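PDB 7KCJ: eukaryotic translation initiation factor 4E type 5 from Leishmania major, which probably binds the 7-methylguanosine cap of messenger RNA and takes part in translation initiation. Local coordinates for residues 15-20 with 50-55; 97-102 with 188-193; 138-143 with 154-159. One frame throughout, in Å; residues are numbered along the deposited sequence.

Interaction 1: residues 15-20 with 50-55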
loop_
_atom_site.group_PDB
_atom_site.type_symbol
_atom_site.label_atom_id
_atom_site.label_comp_id
_atom_site.label_asym_id
_atom_site.label_seq_id
_atom_site.Cartn_x
_atom_site.Cartn_y
_atom_site.Cartn_z
ATOM N N ARG A 15 -1.127 2.907 14.931
ATOM C CA ARG A 15 -2.494 2.978 15.434
ATOM C C ARG A 15 -3.149 1.605 15.191
ATOM O O ARG A 15 -3.008 1.023 14.110
ATOM C CB ARG A 15 -3.283 4.125 14.777
ATOM C CG ARG A 15 -3.415 3.990 13.270
ATOM C CD ARG A 15 -4.067 5.199 12.648
ATOM N NE ARG A 15 -4.418 4.926 11.261
ATOM C CZ ARG A 15 -5.618 4.524 10.852
ATOM N NH1 ARG A 15 -6.619 4.403 11.717
ATOM N NH2 ARG A 15 -5.840 4.290 9.569
ATOM N N ASP A 16 -3.760 1.027 16.230
ATOM C CA ASP A 16 -4.364 -0.320 16.135
ATOM C C ASP A 16 -3.312 -1.361 15.606
ATOM O O ASP A 16 -2.127 -1.063 15.655
ATOM C CB ASP A 16 -5.626 -0.251 15.245
ATOM C CG ASP A 16 -6.616 0.816 15.650
ATOM O OD1 ASP A 16 -7.180 0.710 16.753
ATOM O OD2 ASP A 16 -6.841 1.742 14.855
ATOM N N LYS A 17 -3.710 -2.505 15.063
ATOM C CA LYS A 17 -2.756 -3.457 14.479
ATOM C C LYS A 17 -3.060 -3.624 12.996
ATOM O O LYS A 17 -4.194 -3.416 12.560
ATOM C CB LYS A 17 -2.758 -4.806 15.217
ATOM C CG LYS A 17 -4.164 -5.301 15.561
ATOM C CD LYS A 17 -4.183 -6.707 16.132
ATOM C CE LYS A 17 -5.598 -7.197 16.335
ATOM N NZ LYS A 17 -5.638 -8.652 16.646
ATOM N N TRP A 18 -2.046 -3.993 12.216
ATOM C CA TRP A 18 -2.179 -4.180 10.781
ATOM C C TRP A 18 -1.692 -5.578 10.427
ATOM O O TRP A 18 -0.647 -5.991 10.920
ATOM C CB TRP A 18 -1.331 -3.113 10.040
ATOM C CG TRP A 18 -1.751 -1.701 10.361
ATOM C CD1 TRP A 18 -1.536 -1.022 11.528
ATOM C CD2 TRP A 18 -2.485 -0.806 9.505
ATOM N NE1 TRP A 18 -2.094 0.238 11.453
ATOM C CE2 TRP A 18 -2.708 0.383 10.233
ATOM C CE3 TRP A 18 -2.945 -0.884 8.190
ATOM C CZ2 TRP A 18 -3.389 1.476 9.687
ATOM C CZ3 TRP A 18 -3.649 0.189 7.661
ATOM C CH2 TRP A 18 -3.856 1.351 8.403
ATOM N N PHE A 19 -2.447 -6.317 9.607
ATOM C CA PHE A 19 -2.014 -7.637 9.167
ATOM C C PHE A 19 -1.297 -7.525 7.825
ATOM O O PHE A 19 -1.801 -6.895 6.896
ATOM C CB PHE A 19 -3.175 -8.627 9.067
ATOM C CG PHE A 19 -2.698 -10.056 9.012
ATOM C CD1 PHE A 19 -2.362 -10.734 10.167
ATOM C CD2 PHE A 19 -2.548 -10.710 7.800
ATOM C CE1 PHE A 19 -1.901 -12.050 10.117
ATOM C CE2 PHE A 19 -2.089 -12.023 7.753
ATOM C CZ PHE A 19 -1.765 -12.681 8.907
ATOM N N VAL A 20 -0.127 -8.147 7.725
ATOM C CA VAL A 20 0.698 -8.091 6.522
ATOM C C VAL A 20 0.598 -9.416 5.768
ATOM O O VAL A 20 0.682 -10.488 6.370
ATOM C CB VAL A 20 2.176 -7.753 6.855
ATOM C CG1 VAL A 20 2.958 -7.435 5.589
ATOM C CG2 VAL A 20 2.277 -6.589 7.843
ATOM N N LEU A 50 1.726 -13.194 6.484
ATOM C CA LEU A 50 2.904 -12.938 7.296
ATOM C C LEU A 50 2.377 -12.907 8.744
ATOM O O LEU A 50 2.047 -13.972 9.247
ATOM C CB LEU A 50 3.699 -11.695 6.839
ATOM C CG LEU A 50 4.568 -11.855 5.571
ATOM C CD1 LEU A 50 3.734 -11.770 4.292
ATOM C CD2 LEU A 50 5.710 -10.799 5.558
ATOM N N ASP A 51 2.168 -11.738 9.368
ATOM C CA ASP A 51 1.668 -11.654 10.739
ATOM C C ASP A 51 1.220 -10.205 11.062
ATOM O O ASP A 51 1.403 -9.295 10.246
ATOM C CB ASP A 51 2.794 -12.074 11.700
ATOM C CG ASP A 51 2.337 -12.636 13.030
ATOM O OD1 ASP A 51 1.111 -12.560 13.328
ATOM O OD2 ASP A 51 3.196 -13.168 13.768
ATOM N N TRP A 52 0.653 -9.996 12.255
ATOM C CA TRP A 52 0.244 -8.683 12.723
ATOM C C TRP A 52 1.462 -7.840 13.050
ATOM O O TRP A 52 2.448 -8.361 13.573
ATOM C CB TRP A 52 -0.534 -8.823 14.043
ATOM C CG TRP A 52 -1.842 -9.533 13.936
ATOM C CD1 TRP A 52 -2.135 -10.792 14.376
ATOM C CD2 TRP A 52 -3.054 -9.006 13.374
ATOM N NE1 TRP A 52 -3.457 -11.087 14.113
ATOM C CE2 TRP A 52 -4.043 -10.007 13.496
ATOM C CE3 TRP A 52 -3.388 -7.798 12.745
ATOM C CZ2 TRP A 52 -5.355 -9.812 13.064
ATOM C CZ3 TRP A 52 -4.684 -7.606 12.308
ATOM C CH2 TRP A 52 -5.659 -8.592 12.491
ATOM N N ILE A 53 1.356 -6.526 12.851
ATOM C CA ILE A 53 2.384 -5.593 13.256
ATOM C C ILE A 53 1.716 -4.485 14.103
ATOM O O ILE A 53 0.633 -4.003 13.766
ATOM C CB ILE A 53 3.232 -5.040 12.082
ATOM C CG1 ILE A 53 2.357 -4.308 11.006
ATOM C CG2 ILE A 53 4.120 -6.140 11.473
ATOM C CD1 ILE A 53 3.168 -3.640 9.885
ATOM N N THR A 54 2.319 -4.152 15.252
ATOM C CA THR A 54 1.791 -3.133 16.160
ATOM C C THR A 54 2.770 -1.979 16.415
ATOM O O THR A 54 2.431 -1.043 17.136
ATOM C CB THR A 54 1.401 -3.796 17.502
ATOM O OG1 THR A 54 2.594 -4.193 18.189
ATOM C CG2 THR A 54 0.491 -5.021 17.321
ATOM N N SER A 55 3.982 -2.051 15.866
ATOM C CA SER A 55 5.009 -1.056 16.115
ATOM C C SER A 55 5.841 -0.795 14.876
ATOM O O SER A 55 5.840 -1.602 13.942
ATOM C CB SER A 55 5.905 -1.517 17.261
ATOM O OG SER A 55 6.785 -2.552 16.851
#
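Lys17 lies across the indole of Trp52, and its long chain can be followed along that ring. CB brushes the methyl CG2 of Thr54. With CG set between the backbone N and the carbonyl carbon (chi1 43°) and the rest extended, CG comes near CE3 and CZ3; Lys17 CD then sits 3.6 Å from Trp52 CE3, a CH-pi contact, and CE passes CH2 and CZ3. Lys17 NZ ends over the same face, 4.0 Å from the centroid of the Trp52 six-membered ring, in a cation-pi interaction that suits a lysine on this partly exposed side.

Phe19 takes the opposite face: its edge points into the indole in a T-shaped pair, planes at 79°, with Phe19 CD1 3.7 Å from Trp52 CD2. The indole is thus clamped between an alkyl-ammonium chain and a phenyl edge. On the other side of the sheet, Val20 CG2 meets Ile53 CD1 at 3.7 Å, branched apolar residues fit for a buried face.

The backbones pair antiparallel, Trp18 and Ile53 exchanging two hydrogen bonds, until Leu50 and Asp51 both face Val20 in a classic beta bulge. Strand 48-55 forms the sheet margin beside 13-23, which next pairs with 77-82; helix 56-64 packs on Val20 and Ile53, helix 108-121 on Trp18.

Interaction 2: residues 97-102 with 188-193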
loop_
_atom_site.group_PDB
_atom_site.type_symbol
_atom_site.label_atom_id
_atom_site.label_comp_id
_atom_site.label_asym_id
_atom_site.label_seq_id
_atom_site.Cartn_x
_atom_site.Cartn_y
_atom_site.Cartn_z
ATOM N N SER A 97 -12.903 5.398 -1.277
ATOM C CA SER A 97 -12.216 5.616 -2.543
ATOM C C SER A 97 -10.700 5.347 -2.360
ATOM O O SER A 97 -10.292 4.868 -1.291
ATOM C CB SER A 97 -12.514 7.002 -3.109
ATOM O OG SER A 97 -12.051 8.050 -2.273
ATOM N N ARG A 98 -9.877 5.592 -3.400
ATOM C CA ARG A 98 -8.460 5.291 -3.297
ATOM C C ARG A 98 -7.543 6.377 -3.829
ATOM O O ARG A 98 -7.960 7.225 -4.617
ATOM C CB ARG A 98 -8.163 3.941 -3.965
ATOM C CG ARG A 98 -8.325 3.968 -5.463
ATOM C CD ARG A 98 -8.349 2.575 -6.059
ATOM N NE ARG A 98 -8.694 2.631 -7.476
ATOM C CZ ARG A 98 -8.126 1.891 -8.423
ATOM N NH1 ARG A 98 -7.163 1.028 -8.115
ATOM N NH2 ARG A 98 -8.495 2.026 -9.688
ATOM N N ILE A 99 -6.283 6.352 -3.364
ATOM C CA ILE A 99 -5.241 7.267 -3.815
ATOM C C ILE A 99 -4.088 6.417 -4.330
ATOM O O ILE A 99 -3.626 5.517 -3.628
ATOM C CB ILE A 99 -4.791 8.236 -2.678
ATOM C CG1 ILE A 99 -5.890 9.247 -2.342
ATOM C CG2 ILE A 99 -3.499 8.952 -3.046
ATOM C CD1 ILE A 99 -5.640 9.994 -1.073
ATOM N N MET A 100 -3.659 6.649 -5.578
ATOM C CA MET A 100 -2.523 5.920 -6.145
ATOM C C MET A 100 -1.338 6.835 -6.199
ATOM O O MET A 100 -1.453 7.962 -6.678
ATOM C CB MET A 100 -2.796 5.408 -7.570
ATOM C CG MET A 100 -4.130 4.753 -7.755
ATOM S SD MET A 100 -4.581 3.380 -6.737
ATOM C CE MET A 100 -3.765 2.070 -7.672
ATOM N N ILE A 101 -0.211 6.375 -5.675
ATOM C CA ILE A 101 1.043 7.119 -5.697
ATOM C C ILE A 101 2.070 6.270 -6.439
ATOM O O ILE A 101 2.448 5.205 -5.941
ATOM C CB ILE A 101 1.522 7.411 -4.254
ATOM C CG1 ILE A 101 0.459 8.179 -3.455
ATOM C CG2 ILE A 101 2.837 8.175 -4.251
ATOM C CD1 ILE A 101 0.427 7.831 -2.075
ATOM N N ASN A 102 2.522 6.721 -7.614
ATOM C CA ASN A 102 3.570 6.002 -8.357
ATOM C C ASN A 102 4.925 6.613 -8.041
ATOM O O ASN A 102 5.077 7.824 -8.143
ATOM C CB ASN A 102 3.325 6.051 -9.851
ATOM C CG ASN A 102 2.084 5.291 -10.244
ATOM O OD1 ASN A 102 2.111 4.063 -10.367
ATOM N ND2 ASN A 102 0.981 5.995 -10.439
ATOM N N ILE A 188 0.616 11.583 -7.978
ATOM C CA ILE A 188 -0.446 11.272 -7.051
ATOM C C ILE A 188 -1.760 11.420 -7.781
ATOM O O ILE A 188 -1.992 12.431 -8.446
ATOM C CB ILE A 188 -0.397 12.186 -5.799
ATOM C CG1 ILE A 188 0.952 12.060 -5.085
ATOM C CG2 ILE A 188 -1.556 11.851 -4.844
ATOM C CD1 ILE A 188 1.195 13.058 -4.048
ATOM N N ALA A 189 -2.624 10.417 -7.665
ATOM C CA ALA A 189 -3.920 10.456 -8.315
ATOM C C ALA A 189 -5.015 9.984 -7.367
ATOM O O ALA A 189 -4.783 9.110 -6.539
ATOM C CB ALA A 189 -3.900 9.584 -9.559
ATOM N N GLU A 190 -6.200 10.570 -7.477
ATOM C CA GLU A 190 -7.361 10.150 -6.701
ATOM C C GLU A 190 -8.290 9.431 -7.661
ATOM O O GLU A 190 -8.508 9.899 -8.787
ATOM C CB GLU A 190 -8.091 11.352 -6.108
ATOM C CG GLU A 190 -7.231 12.174 -5.175
ATOM C CD GLU A 190 -7.895 13.479 -4.795
ATOM O OE1 GLU A 190 -8.915 13.434 -4.066
ATOM O OE2 GLU A 190 -7.414 14.543 -5.246
ATOM N N ALA A 191 -8.842 8.306 -7.235
ATOM C CA ALA A 191 -9.738 7.532 -8.089
ATOM C C ALA A 191 -10.753 6.754 -7.282
ATOM O O ALA A 191 -10.523 6.450 -6.111
ATOM C CB ALA A 191 -8.926 6.572 -8.966
ATOM N N SER A 192 -11.875 6.406 -7.913
ATOM C CA SER A 192 -12.860 5.553 -7.286
ATOM C C SER A 192 -12.315 4.106 -7.311
ATOM O O SER A 192 -11.312 3.820 -7.982
ATOM C CB SER A 192 -14.196 5.656 -8.019
ATOM O OG SER A 192 -14.159 4.992 -9.271
ATOM N N PHE A 193 -12.945 3.204 -6.560
ATOM C CA PHE A 193 -12.517 1.806 -6.537
ATOM C C PHE A 193 -12.654 1.128 -7.916
ATOM O O PHE A 193 -11.759 0.367 -8.296
ATOM C CB PHE A 193 -13.284 1.028 -5.466
ATOM C CG PHE A 193 -12.850 1.366 -4.064
ATOM C CD1 PHE A 193 -11.509 1.460 -3.740
ATOM C CD2 PHE A 193 -13.777 1.590 -3.079
ATOM C CE1 PHE A 193 -11.115 1.740 -2.449
ATOM C CE2 PHE A 193 -13.379 1.874 -1.792
ATOM C CZ PHE A 193 -12.053 1.943 -1.482
#
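This is an antiparallel strand pairing at one margin of the sheet, where 186-191 lies against 97-103, extended by Phe193 and by the side chain of Arg98, which reaches past Ala191 to the Ser192 carbonyl. Arg98 and Ala191 exchange two backbone hydrogen bonds, as do Met100 and Ala189.

On the face of Arg98, the small Ala191 lets the arginine chain run past it. CG lies between the backbone N and the carbonyl carbon (chi1 69°) and the chain then extends, bringing Arg98 NE to 2.9 Å from Ser192 O, above that carbonyl plane. The carbonyl of Phe193 lies over one face of the guanidinium, and its O, buried here, has no hydrogen-bond partner in the model. NH1 forms a salt bridge with Glu156, which with the NE bond limits the group's rotation. The Phe193 ring folds back on the strand: Ser97 CA lies over its face, and Phe193 CZ comes 3.4 Å from Ser97 O.

The other face is mostly apolar: Ile99 CG2 and Ile188 CG2 lie side by side at 3.9 Å, and helix 165-178 touches Ile99 and Ile101, while Glu190 at the margin reaches Ser165 of that helix. A curved antiparallel sheet with long helices packed on one face is the eIF4E fold.

Interaction 3: residues 138-143 with 154-159; sequences VLRIAA and RVEVWL
Arg154 pairs with Ala142, the two backbones bonded both ways; Ala142 N to Arg154 O is 2.9 Å and almost straight at 178°. The arginine side chain leads away from this neighbour, and its NE bonds Asn102 on the next strand.

Val155 points to the other face. Its CG1 touches Leu139 CD1 at 3.7 Å, and helix 108-121 covers this layer, a place suited to branched apolar residues.

Glu156 returns to the face of Arg140 and is the buried polar centre of the contact. With CG anti to the backbone N (chi1 174°) and the chain fully extended, its carboxylate lies beside the arginine. Arg140 NE approaches Glu156 OE2 at 3.0 Å, well above the carboxylate plane, in a salt bridge that a weak bond from NH2 supplements. Glu156 OE1 receives the indole NE1 of Trp158 at 3.0 Å and also pairs with Arg98. Two arginines and an indole would probably favour the ionised carboxylate.

Val157 meets Leu139 CD1 through CG2, on the helix side again.

Trp158 stands next to Val138, whose CB is 3.7 Å from Trp158 CE3 and whose CG1 lies over the ring face. Towards the far end, Trp158 CZ2 sits 3.3 Å from Arg140 NE, over one face of the guanidinium, planes 47° apart. Tyr90 and Phe193 also meet the indole, building an aromatic cluster.

The whole is an antiparallel beta hairpin in the middle of the eIF4E sheet, with an apolar face under the helices and a polar-aromatic face opposite.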
loop_
_atom_site.group_PDB
_atom_site.type_symbol
_atom_site.label_atom_id
_atom_site.label_comp_id
_atom_site.label_asym_id
_atom_site.label_seq_id
_atom_site.Cartn_x
_atom_site.Cartn_y
_atom_site.Cartn_z
ATOM N N VAL A 138 -6.405 0.391 4.316
ATOM C CA VAL A 138 -5.691 -0.632 3.561
ATOM C C VAL A 138 -4.583 0.042 2.764
ATOM O O VAL A 138 -4.802 1.093 2.133
ATOM C CB VAL A 138 -6.580 -1.510 2.628
ATOM C CG1 VAL A 138 -5.728 -2.462 1.796
ATOM C CG2 VAL A 138 -7.623 -2.305 3.407
ATOM N N LEU A 139 -3.415 -0.579 2.750
ATOM C CA LEU A 139 -2.285 -0.099 1.995
ATOM C C LEU A 139 -1.794 -1.265 1.145
ATOM O O LEU A 139 -1.557 -2.343 1.677
ATOM C CB LEU A 139 -1.203 0.327 2.983
ATOM C CG LEU A 139 -0.114 1.249 2.497
ATOM C CD1 LEU A 139 -0.680 2.562 2.013
ATOM C CD2 LEU A 139 0.826 1.536 3.650
ATOM N N ARG A 140 -1.688 -1.072 -0.179
ATOM C CA ARG A 140 -1.235 -2.114 -1.086
ATOM C C ARG A 140 -0.012 -1.611 -1.838
ATOM O O ARG A 140 -0.053 -0.551 -2.435
ATOM C CB ARG A 140 -2.351 -2.514 -2.057
ATOM C CG ARG A 140 -3.723 -2.619 -1.394
ATOM C CD ARG A 140 -4.507 -3.798 -1.885
ATOM N NE ARG A 140 -4.983 -3.600 -3.246
ATOM C CZ ARG A 140 -5.375 -4.579 -4.055
ATOM N NH1 ARG A 140 -5.327 -5.843 -3.651
ATOM N NH2 ARG A 140 -5.819 -4.302 -5.275
ATOM N N ILE A 141 1.095 -2.334 -1.767
ATOM C CA ILE A 141 2.335 -1.942 -2.430
ATOM C C ILE A 141 2.646 -2.902 -3.571
ATOM O O ILE A 141 2.712 -4.105 -3.346
ATOM C CB ILE A 141 3.486 -1.811 -1.422
ATOM C CG1 ILE A 141 3.083 -0.975 -0.208
ATOM C CG2 ILE A 141 4.698 -1.221 -2.071
ATOM C CD1 ILE A 141 4.164 -1.018 0.913
ATOM N N ALA A 142 2.696 -2.392 -4.809
ATOM C CA ALA A 142 2.935 -3.224 -5.981
ATOM C C ALA A 142 4.236 -2.912 -6.692
ATOM O O ALA A 142 4.426 -1.777 -7.137
ATOM C CB ALA A 142 1.787 -3.083 -6.958
ATOM N N ALA A 143 5.100 -3.916 -6.872
ATOM C CA ALA A 143 6.344 -3.719 -7.629
ATOM C C ALA A 143 5.984 -3.564 -9.110
ATOM O O ALA A 143 5.317 -4.442 -9.679
ATOM C CB ALA A 143 7.252 -4.932 -7.472
ATOM N N ARG A 154 4.243 1.151 -7.005
ATOM C CA ARG A 154 2.984 1.871 -6.844
ATOM C C ARG A 154 2.411 1.594 -5.480
ATOM O O ARG A 154 2.293 0.436 -5.103
ATOM C CB ARG A 154 1.944 1.480 -7.899
ATOM C CG ARG A 154 0.677 2.348 -7.767
ATOM C CD ARG A 154 -0.486 1.856 -8.587
ATOM N NE ARG A 154 -0.192 1.727 -10.005
ATOM C CZ ARG A 154 -1.008 1.148 -10.883
ATOM N NH1 ARG A 154 -2.160 0.612 -10.481
ATOM N NH2 ARG A 154 -0.665 1.069 -12.164
ATOM N N VAL A 155 2.036 2.632 -4.752
ATOM C CA VAL A 155 1.386 2.482 -3.466
ATOM C C VAL A 155 -0.079 2.864 -3.655
ATOM O O VAL A 155 -0.387 3.915 -4.225
ATOM C CB VAL A 155 2.059 3.312 -2.355
ATOM C CG1 VAL A 155 1.388 3.040 -1.002
ATOM C CG2 VAL A 155 3.551 3.015 -2.274
ATOM N N GLU A 156 -0.980 1.984 -3.263
ATOM C CA GLU A 156 -2.420 2.193 -3.380
ATOM C C GLU A 156 -2.987 2.286 -1.963
ATOM O O GLU A 156 -2.822 1.355 -1.176
ATOM C CB GLU A 156 -3.054 1.014 -4.141
ATOM C CG GLU A 156 -4.579 1.029 -4.208
ATOM C CD GLU A 156 -5.183 -0.143 -4.961
ATOM O OE1 GLU A 156 -6.323 -0.017 -5.456
ATOM O OE2 GLU A 156 -4.507 -1.196 -5.056
ATOM N N VAL A 157 -3.640 3.397 -1.637
ATOM C CA VAL A 157 -4.221 3.609 -0.306
ATOM C C VAL A 157 -5.738 3.577 -0.392
ATOM O O VAL A 157 -6.295 4.339 -1.173
ATOM C CB VAL A 157 -3.782 4.988 0.267
ATOM C CG1 VAL A 157 -4.202 5.122 1.730
ATOM C CG2 VAL A 157 -2.275 5.230 0.098
ATOM N N TRP A 158 -6.421 2.750 0.416
ATOM C CA TRP A 158 -7.891 2.697 0.424
ATOM C C TRP A 158 -8.422 3.473 1.599
ATOM O O TRP A 158 -8.047 3.198 2.737
ATOM C CB TRP A 158 -8.437 1.259 0.480
ATOM C CG TRP A 158 -8.149 0.394 -0.723
ATOM C CD1 TRP A 158 -7.519 0.759 -1.880
ATOM C CD2 TRP A 158 -8.473 -0.997 -0.863
ATOM N NE1 TRP A 158 -7.427 -0.322 -2.726
ATOM C CE2 TRP A 158 -8.010 -1.411 -2.127
ATOM C CE3 TRP A 158 -9.124 -1.934 -0.048
ATOM C CZ2 TRP A 158 -8.132 -2.729 -2.572
ATOM C CZ3 TRP A 158 -9.285 -3.230 -0.520
ATOM C CH2 TRP A 158 -8.799 -3.608 -1.773
ATOM N N LEU A 159 -9.248 4.479 1.328
ATOM C CA LEU A 159 -9.843 5.297 2.374
ATOM C C LEU A 159 -11.271 4.815 2.619
ATOM O O LEU A 159 -11.988 4.546 1.662
ATOM C CB LEU A 159 -9.890 6.783 1.973
ATOM C CG LEU A 159 -8.777 7.395 1.105
ATOM C CD1 LEU A 159 -8.968 8.843 0.972
ATOM C CD2 LEU A 159 -7.442 7.210 1.710
#

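In the fold
All three contacts belong to one antiparallel sheet, ordered 48-55, 13-23, 77-82, 136-143, 153-159, 97-103, 186-191. Interaction 1 joins the two strands at one margin and interaction 2 the two at the other, their centres about 23 Å apart on opposite sides of the chain's centre; interaction 3 is the central hairpin. Strand 77-82 bridges interactions 1 and 3, whose centres are about 16 Å apart. Interactions 2 and 3 touch, strands 97-103 and 153-159 being neighbours. Along the chain interaction 1 closes first, and interaction 3 is nested inside the loop closed by interaction 2. Helix 108-121 packs against strands of interactions 1 and 3, and helix 165-178 serves interaction 2, so the sheet joins a local hairpin to strands from both ends of the chain.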